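Side-chain contacts in histidine kinase (Paraburkholderia phymatum, PDB 6NB0), which probably transfers the gamma-phosphate of ATP to a histidine side chain of a protein, as sensor kinases of phosphorelay systems do: residues 52-55 with 56-60; 179-182 with 183-187. One frame throughout, in Å; residues are numbered along the deposited sequence.

Contact 1: 52-55 with 56-60; sequences ETAL and FMRDH
The carbonyl oxygen A54 O takes two N-H groups of R58, one from the backbone and one from the end of the side chain. The bond from R58 N to A54 O is 3.0 Å long and is an ordinary i to i+4 helix bond. The second, from R58 NH1 to A54 O, is 3.1 Å long but weak, since its N-H...O angle is only 120°. The arginine gets there by curling back. CG stands beside the backbone N (chi1 -49°), which lays R58 CG against A54 O at 3.0 Å. A bend at CB-CG then brings NH1 to 3.5 Å from A54 CB. The guanidinium meets the carbonyl obliquely. Its main charge partners are acidic: E231 of the same chain, and E122 and D59 of the second subunit. By the symmetric bridge, D59 OD1 of this chain holds R58 of the second subunit. The bridges probably offset the burial of these charges and the closeness of D59 to E122 of the same chain.

Two residues earlier along the helix, F56 N donates to E52 O at 3.0 Å in a nearly straight bond of 170°. The same oxygen lies at the edge of the F56 ring, in its plane, with F56 CD1 at 3.1 Å. The ring is put there by CG standing beside the backbone N. L55 runs obliquely past it, and L55 CG comes to 4.1 Å from F56 CD1. Regular helix bonds also run from M57 N to T53 O and from D59 N to L55 O. The E52 carboxylate points back along the helix to a salt bridge with R49.

This is one stretch of helix 44-68, which reaches the phospho-acceptor (HisKA) region. Its L55 and R58 side chains pack against the second subunit, as expected of the helical dimerisation region of histidine kinases.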
ATOM      1  N   GLU A  52      -2.271   2.679  -2.942  1.00 27.05           N
ATOM      2  CA  GLU A  52      -3.499   2.303  -2.233  1.00 28.38           C
ATOM      3  C   GLU A  52      -4.054   0.984  -2.754  1.00 26.72           C
ATOM      4  O   GLU A  52      -4.457   0.109  -1.975  1.00 27.85           O
ATOM      5  CB  GLU A  52      -4.571   3.388  -2.410  1.00 28.53           C
ATOM      6  CG  GLU A  52      -4.241   4.749  -1.799  1.00 32.66           C
ATOM      7  CD  GLU A  52      -5.376   5.762  -2.002  1.00 41.39           C
ATOM      8  OE1 GLU A  52      -5.682   6.106  -3.161  1.00 31.92           O
ATOM      9  OE2 GLU A  52      -5.978   6.189  -0.993  1.00 45.92           O
ATOM     10  N   THR A  53      -4.165   0.868  -4.079  1.00 26.25           N
ATOM     11  CA  THR A  53      -4.634  -0.366  -4.697  1.00 23.99           C
ATOM     12  C   THR A  53      -3.809  -1.558  -4.227  1.00 27.37           C
ATOM     13  O   THR A  53      -4.358  -2.610  -3.881  1.00 27.08           O
ATOM     14  CB  THR A  53      -4.577  -0.246  -6.232  1.00 26.08           C
ATOM     15  OG1 THR A  53      -5.510   0.750  -6.648  1.00 26.02           O
ATOM     16  CG2 THR A  53      -5.003  -1.583  -6.887  1.00 25.16           C
ATOM     17  N   ALA A  54      -2.482  -1.409  -4.230  1.00 25.06           N
ATOM     18  CA  ALA A  54      -1.599  -2.516  -3.882  1.00 27.33           C
ATOM     19  C   ALA A  54      -1.692  -2.836  -2.402  1.00 25.23           C
ATOM     20  O   ALA A  54      -1.601  -4.009  -1.997  1.00 28.43           O
ATOM     21  CB  ALA A  54      -0.160  -2.168  -4.255  1.00 26.68           C
ATOM     22  N   LEU A  55      -1.850  -1.797  -1.587  1.00 27.51           N
ATOM     23  CA  LEU A  55      -2.051  -1.980  -0.151  1.00 31.46           C
ATOM     24  C   LEU A  55      -3.257  -2.870   0.116  1.00 28.15           C
ATOM     25  O   LEU A  55      -3.168  -3.854   0.861  1.00 33.50           O
ATOM     26  CB  LEU A  55      -2.238  -0.609   0.512  1.00 29.03           C
ATOM     27  CG  LEU A  55      -2.949  -0.502   1.857  1.00 37.35           C
ATOM     28  CD1 LEU A  55      -2.186  -1.349   2.814  1.00 35.66           C
ATOM     29  CD2 LEU A  55      -2.942   0.949   2.332  1.00 41.33           C
ATOM     30  N   PHE A  56      -4.405  -2.514  -0.454  1.00 26.72           N
ATOM     31  CA  PHE A  56      -5.612  -3.284  -0.203  1.00 30.07           C
ATOM     32  C   PHE A  56      -5.500  -4.674  -0.796  1.00 34.71           C
ATOM     33  O   PHE A  56      -6.058  -5.626  -0.240  1.00 31.55           O
ATOM     34  CB  PHE A  56      -6.837  -2.557  -0.762  1.00 26.05           C
ATOM     35  CG  PHE A  56      -7.325  -1.446   0.127  1.00 34.56           C
ATOM     36  CD1 PHE A  56      -6.648  -0.228   0.183  1.00 33.67           C
ATOM     37  CD2 PHE A  56      -8.423  -1.636   0.952  1.00 46.50           C
ATOM     38  CE1 PHE A  56      -7.072   0.777   1.022  1.00 34.14           C
ATOM     39  CE2 PHE A  56      -8.852  -0.633   1.793  1.00 49.11           C
ATOM     40  CZ  PHE A  56      -8.177   0.576   1.834  1.00 44.72           C
ATOM     41  N   MET A  57      -4.773  -4.819  -1.912  1.00 30.47           N
ATOM     42  CA  MET A  57      -4.576  -6.164  -2.450  1.00 30.80           C
ATOM     43  C   MET A  57      -3.787  -7.036  -1.479  1.00 31.70           C
ATOM     44  O   MET A  57      -4.082  -8.229  -1.345  1.00 32.05           O
ATOM     45  CB  MET A  57      -3.878  -6.121  -3.812  1.00 29.47           C
ATOM     46  CG  MET A  57      -3.866  -7.501  -4.461  1.00 29.97           C
ATOM     47  SD  MET A  57      -3.028  -7.479  -6.082  1.00 32.48           S
ATOM     48  CE  MET A  57      -1.466  -8.114  -5.577  1.00 31.75           C
ATOM     49  N   ARG A  58      -2.790  -6.465  -0.784  1.00 29.41           N
ATOM     50  CA  ARG A  58      -2.053  -7.255   0.208  1.00 34.57           C
ATOM     51  C   ARG A  58      -2.925  -7.620   1.407  1.00 37.44           C
ATOM     52  O   ARG A  58      -2.758  -8.704   1.977  1.00 38.40           O
ATOM     53  CB  ARG A  58      -0.801  -6.518   0.699  1.00 34.26           C
ATOM     54  CG  ARG A  58       0.143  -5.905  -0.377  1.00 42.29           C
ATOM     55  CD  ARG A  58       0.833  -6.943  -1.213  1.00 37.52           C
ATOM     56  NE  ARG A  58       1.955  -6.450  -2.057  1.00 37.35           N
ATOM     57  CZ  ARG A  58       1.804  -5.817  -3.227  1.00 34.83           C
ATOM     58  NH1 ARG A  58       0.588  -5.524  -3.674  1.00 29.18           N
ATOM     59  NH2 ARG A  58       2.858  -5.464  -3.961  1.00 32.99           N
ATOM     60  N   ASP A  59      -3.832  -6.727   1.816  1.00 32.97           N
ATOM     61  CA  ASP A  59      -4.814  -7.064   2.858  1.00 36.44           C
ATOM     62  C   ASP A  59      -5.686  -8.227   2.419  1.00 40.71           C
ATOM     63  O   ASP A  59      -5.975  -9.145   3.199  1.00 38.27           O
ATOM     64  CB  ASP A  59      -5.717  -5.872   3.152  1.00 40.70           C
ATOM     65  CG  ASP A  59      -5.089  -4.873   4.066  1.00 48.47           C
ATOM     66  OD1 ASP A  59      -4.057  -5.212   4.677  1.00 51.29           O
ATOM     67  OD2 ASP A  59      -5.646  -3.758   4.185  1.00 63.20           O
ATOM     68  N   HIS A  60      -6.154  -8.170   1.174  1.00 36.46           N
ATOM     69  CA  HIS A  60      -6.975  -9.236   0.623  1.00 38.34           C
ATOM     70  C   HIS A  60      -6.244 -10.569   0.669  1.00 38.19           C
ATOM     71  O   HIS A  60      -6.815 -11.591   1.064  1.00 39.61           O
ATOM     72  CB  HIS A  60      -7.362  -8.871  -0.807  1.00 29.31           C
ATOM     73  CG  HIS A  60      -8.361  -9.806  -1.417  1.00 30.99           C
ATOM     74  ND1 HIS A  60      -9.695  -9.793  -1.074  1.00 41.13           N
ATOM     75  CD2 HIS A  60      -8.225 -10.767  -2.365  1.00 36.71           C
ATOM     76  CE1 HIS A  60     -10.338 -10.722  -1.766  1.00 41.73           C
ATOM     77  NE2 HIS A  60      -9.470 -11.317  -2.569  1.00 38.57           N
TER

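Contact 2: 179-182 with 183-187; sequences ALWL and LVTFA
W181 O accepts two bonds from T185, each 2.8 Å long. One comes from the backbone T185 N at an N-H...O angle of 161°, the regular helix bond. The other comes from the hydroxyl T185 OG1, which reaches W181 O from above the carbonyl plane. The hydroxyl can fold back in this way because OG1 stands beside its own backbone N (chi1 -65°). The bond ties the threonine side chain to the preceding turn and satisfies a buried polar group.

The same hydroxyl lies over one face of the W181 indole, 3.4 Å above its plane and over its centre. T185 CB sits 4.1 Å from the centroid of the six-membered ring, almost on the ring normal, which is a CH-pi contact. T185 CG2 extends the cover toward W181 CH2. With CG anti to the backbone N (chi1 180°), the indole is carried forward along the helix and meets the threonine obliquely.

The remaining bonds are regular helix bonds: L183 N to A179 O, V184 N to L180 O and F186 N to L182 O. Apart from these bonds the packing is mainly apolar: L180 CD2 meets L183 CD2 at 4.3 Å. V184 CG2 also rests on the backbone oxygen L180 O, at 3.4 Å.

Helix 173-189 is thus wrapped in hydrophobic neighbours. L180, L183 and A187 press on strand 207-214 of the mixed sheet. W181, V184 and T185 meet V146 of helix 135-154, while A179 and L182 lie against helix 252-260.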
ATOM      1  N   ALA A 179     -11.787   4.047  -4.809  1.00 24.73           N
ATOM      2  CA  ALA A 179     -12.568   2.926  -5.324  1.00 26.70           C
ATOM      3  C   ALA A 179     -13.042   3.178  -6.747  1.00 27.94           C
ATOM      4  O   ALA A 179     -12.952   2.289  -7.602  1.00 26.72           O
ATOM      5  CB  ALA A 179     -13.757   2.640  -4.396  1.00 25.96           C
ATOM      6  N   LEU A 180     -13.537   4.388  -7.030  1.00 26.75           N
ATOM      7  CA  LEU A 180     -14.006   4.674  -8.379  1.00 26.98           C
ATOM      8  C   LEU A 180     -12.844   4.747  -9.354  1.00 24.89           C
ATOM      9  O   LEU A 180     -12.953   4.279 -10.492  1.00 25.51           O
ATOM     10  CB  LEU A 180     -14.806   5.971  -8.403  1.00 26.03           C
ATOM     11  CG  LEU A 180     -16.074   5.941  -7.525  1.00 27.60           C
ATOM     12  CD1 LEU A 180     -16.691   7.315  -7.528  1.00 33.66           C
ATOM     13  CD2 LEU A 180     -17.077   4.925  -8.039  1.00 31.26           C
ATOM     14  N   TRP A 181     -11.732   5.344  -8.926  1.00 24.94           N
ATOM     15  CA  TRP A 181     -10.528   5.341  -9.761  1.00 25.30           C
ATOM     16  C   TRP A 181     -10.161   3.922 -10.195  1.00 27.40           C
ATOM     17  O   TRP A 181      -9.875   3.670 -11.371  1.00 24.64           O
ATOM     18  CB  TRP A 181      -9.385   5.987  -8.967  1.00 19.43           C
ATOM     19  CG  TRP A 181      -8.056   6.049  -9.711  1.00 23.81           C
ATOM     20  CD1 TRP A 181      -7.574   7.091 -10.453  1.00 25.23           C
ATOM     21  CD2 TRP A 181      -7.044   5.027  -9.733  1.00 25.24           C
ATOM     22  NE1 TRP A 181      -6.305   6.769 -10.958  1.00 24.42           N
ATOM     23  CE2 TRP A 181      -5.975   5.503 -10.525  1.00 23.00           C
ATOM     24  CE3 TRP A 181      -6.945   3.741  -9.160  1.00 25.54           C
ATOM     25  CZ2 TRP A 181      -4.816   4.746 -10.754  1.00 24.62           C
ATOM     26  CZ3 TRP A 181      -5.789   2.996  -9.389  1.00 26.97           C
ATOM     27  CH2 TRP A 181      -4.753   3.492 -10.184  1.00 25.95           C
ATOM     28  N   LEU A 182     -10.170   2.974  -9.250  1.00 22.14           N
ATOM     29  CA  LEU A 182      -9.747   1.609  -9.567  1.00 24.17           C
ATOM     30  C   LEU A 182     -10.782   0.902 -10.422  1.00 24.18           C
ATOM     31  O   LEU A 182     -10.430   0.155 -11.343  1.00 25.85           O
ATOM     32  CB  LEU A 182      -9.495   0.833  -8.266  1.00 24.88           C
ATOM     33  CG  LEU A 182      -9.045  -0.639  -8.400  1.00 23.70           C
ATOM     34  CD1 LEU A 182      -7.746  -0.738  -9.224  1.00 24.11           C
ATOM     35  CD2 LEU A 182      -8.823  -1.253  -7.005  1.00 22.85           C
ATOM     36  N   LEU A 183     -12.066   1.135 -10.129  1.00 26.01           N
ATOM     37  CA  LEU A 183     -13.150   0.592 -10.945  1.00 25.72           C
ATOM     38  C   LEU A 183     -12.943   0.933 -12.421  1.00 29.77           C
ATOM     39  O   LEU A 183     -13.046   0.061 -13.295  1.00 27.36           O
ATOM     40  CB  LEU A 183     -14.479   1.158 -10.434  1.00 32.26           C
ATOM     41  CG  LEU A 183     -15.774   0.375 -10.593  1.00 43.23           C
ATOM     42  CD1 LEU A 183     -15.746  -0.827  -9.646  1.00 33.35           C
ATOM     43  CD2 LEU A 183     -16.975   1.291 -10.312  1.00 42.37           C
ATOM     44  N   VAL A 184     -12.639   2.207 -12.716  1.00 25.36           N
ATOM     45  CA  VAL A 184     -12.424   2.615 -14.110  1.00 27.57           C
ATOM     46  C   VAL A 184     -11.055   2.156 -14.621  1.00 28.13           C
ATOM     47  O   VAL A 184     -10.930   1.687 -15.760  1.00 25.41           O
ATOM     48  CB  VAL A 184     -12.587   4.146 -14.262  1.00 24.87           C
ATOM     49  CG1 VAL A 184     -12.432   4.557 -15.746  1.00 24.84           C
ATOM     50  CG2 VAL A 184     -13.983   4.615 -13.715  1.00 24.33           C
ATOM     51  N   THR A 185     -10.006   2.329 -13.816  1.00 24.65           N
ATOM     52  CA  THR A 185      -8.654   1.966 -14.262  1.00 22.90           C
ATOM     53  C   THR A 185      -8.562   0.477 -14.606  1.00 23.64           C
ATOM     54  O   THR A 185      -7.905   0.092 -15.586  1.00 26.12           O
ATOM     55  CB  THR A 185      -7.648   2.331 -13.168  1.00 23.39           C
ATOM     56  OG1 THR A 185      -7.633   3.758 -13.007  1.00 24.06           O
ATOM     57  CG2 THR A 185      -6.235   1.868 -13.525  1.00 25.92           C
ATOM     58  N   PHE A 186      -9.196  -0.376 -13.805  1.00 24.61           N
ATOM     59  CA  PHE A 186      -9.174  -1.810 -14.108  1.00 26.81           C
ATOM     60  C   PHE A 186      -9.757  -2.082 -15.492  1.00 23.48           C
ATOM     61  O   PHE A 186      -9.200  -2.862 -16.284  1.00 24.21           O
ATOM     62  CB  PHE A 186      -9.950  -2.582 -13.029  1.00 25.48           C
ATOM     63  CG  PHE A 186      -9.972  -4.082 -13.270  1.00 25.00           C
ATOM     64  CD1 PHE A 186     -10.951  -4.658 -14.041  1.00 25.31           C
ATOM     65  CD2 PHE A 186      -8.968  -4.886 -12.743  1.00 27.45           C
ATOM     66  CE1 PHE A 186     -10.944  -6.040 -14.300  1.00 27.99           C
ATOM     67  CE2 PHE A 186      -8.945  -6.257 -12.981  1.00 32.45           C
ATOM     68  CZ  PHE A 186      -9.938  -6.836 -13.748  1.00 28.43           C
ATOM     69  N   ALA A 187     -10.910  -1.471 -15.784  1.00 23.95           N
ATOM     70  CA  ALA A 187     -11.544  -1.681 -17.083  1.00 26.63           C
ATOM     71  C   ALA A 187     -10.641  -1.188 -18.199  1.00 29.20           C
ATOM     72  O   ALA A 187     -10.485  -1.866 -19.225  1.00 28.20           O
ATOM     73  CB  ALA A 187     -12.906  -0.971 -17.119  1.00 24.14           C
TER

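Both contacts are turns of buried helix, and both have a carbonyl that accepts a backbone and a side-chain donor from the residue four places on, though the arginine bond in contact 1 is weak. Contact 1 is the more charged: its arginine and aspartate bridge to the second subunit, so it belongs to a dimer interface. Contact 2 is nearer the middle of the chain. No other subunit touches it, and its chemistry is mostly apolar. The two helices meet directly. T53 OG1, which is hydrogen-bonded to R49 O, packs at 3.6 Å from W181 CZ3, and T53 CG2 at 3.7 Å from L182 CD1. Helix 252-260 touches side chains of both contacts, through L253 in each case.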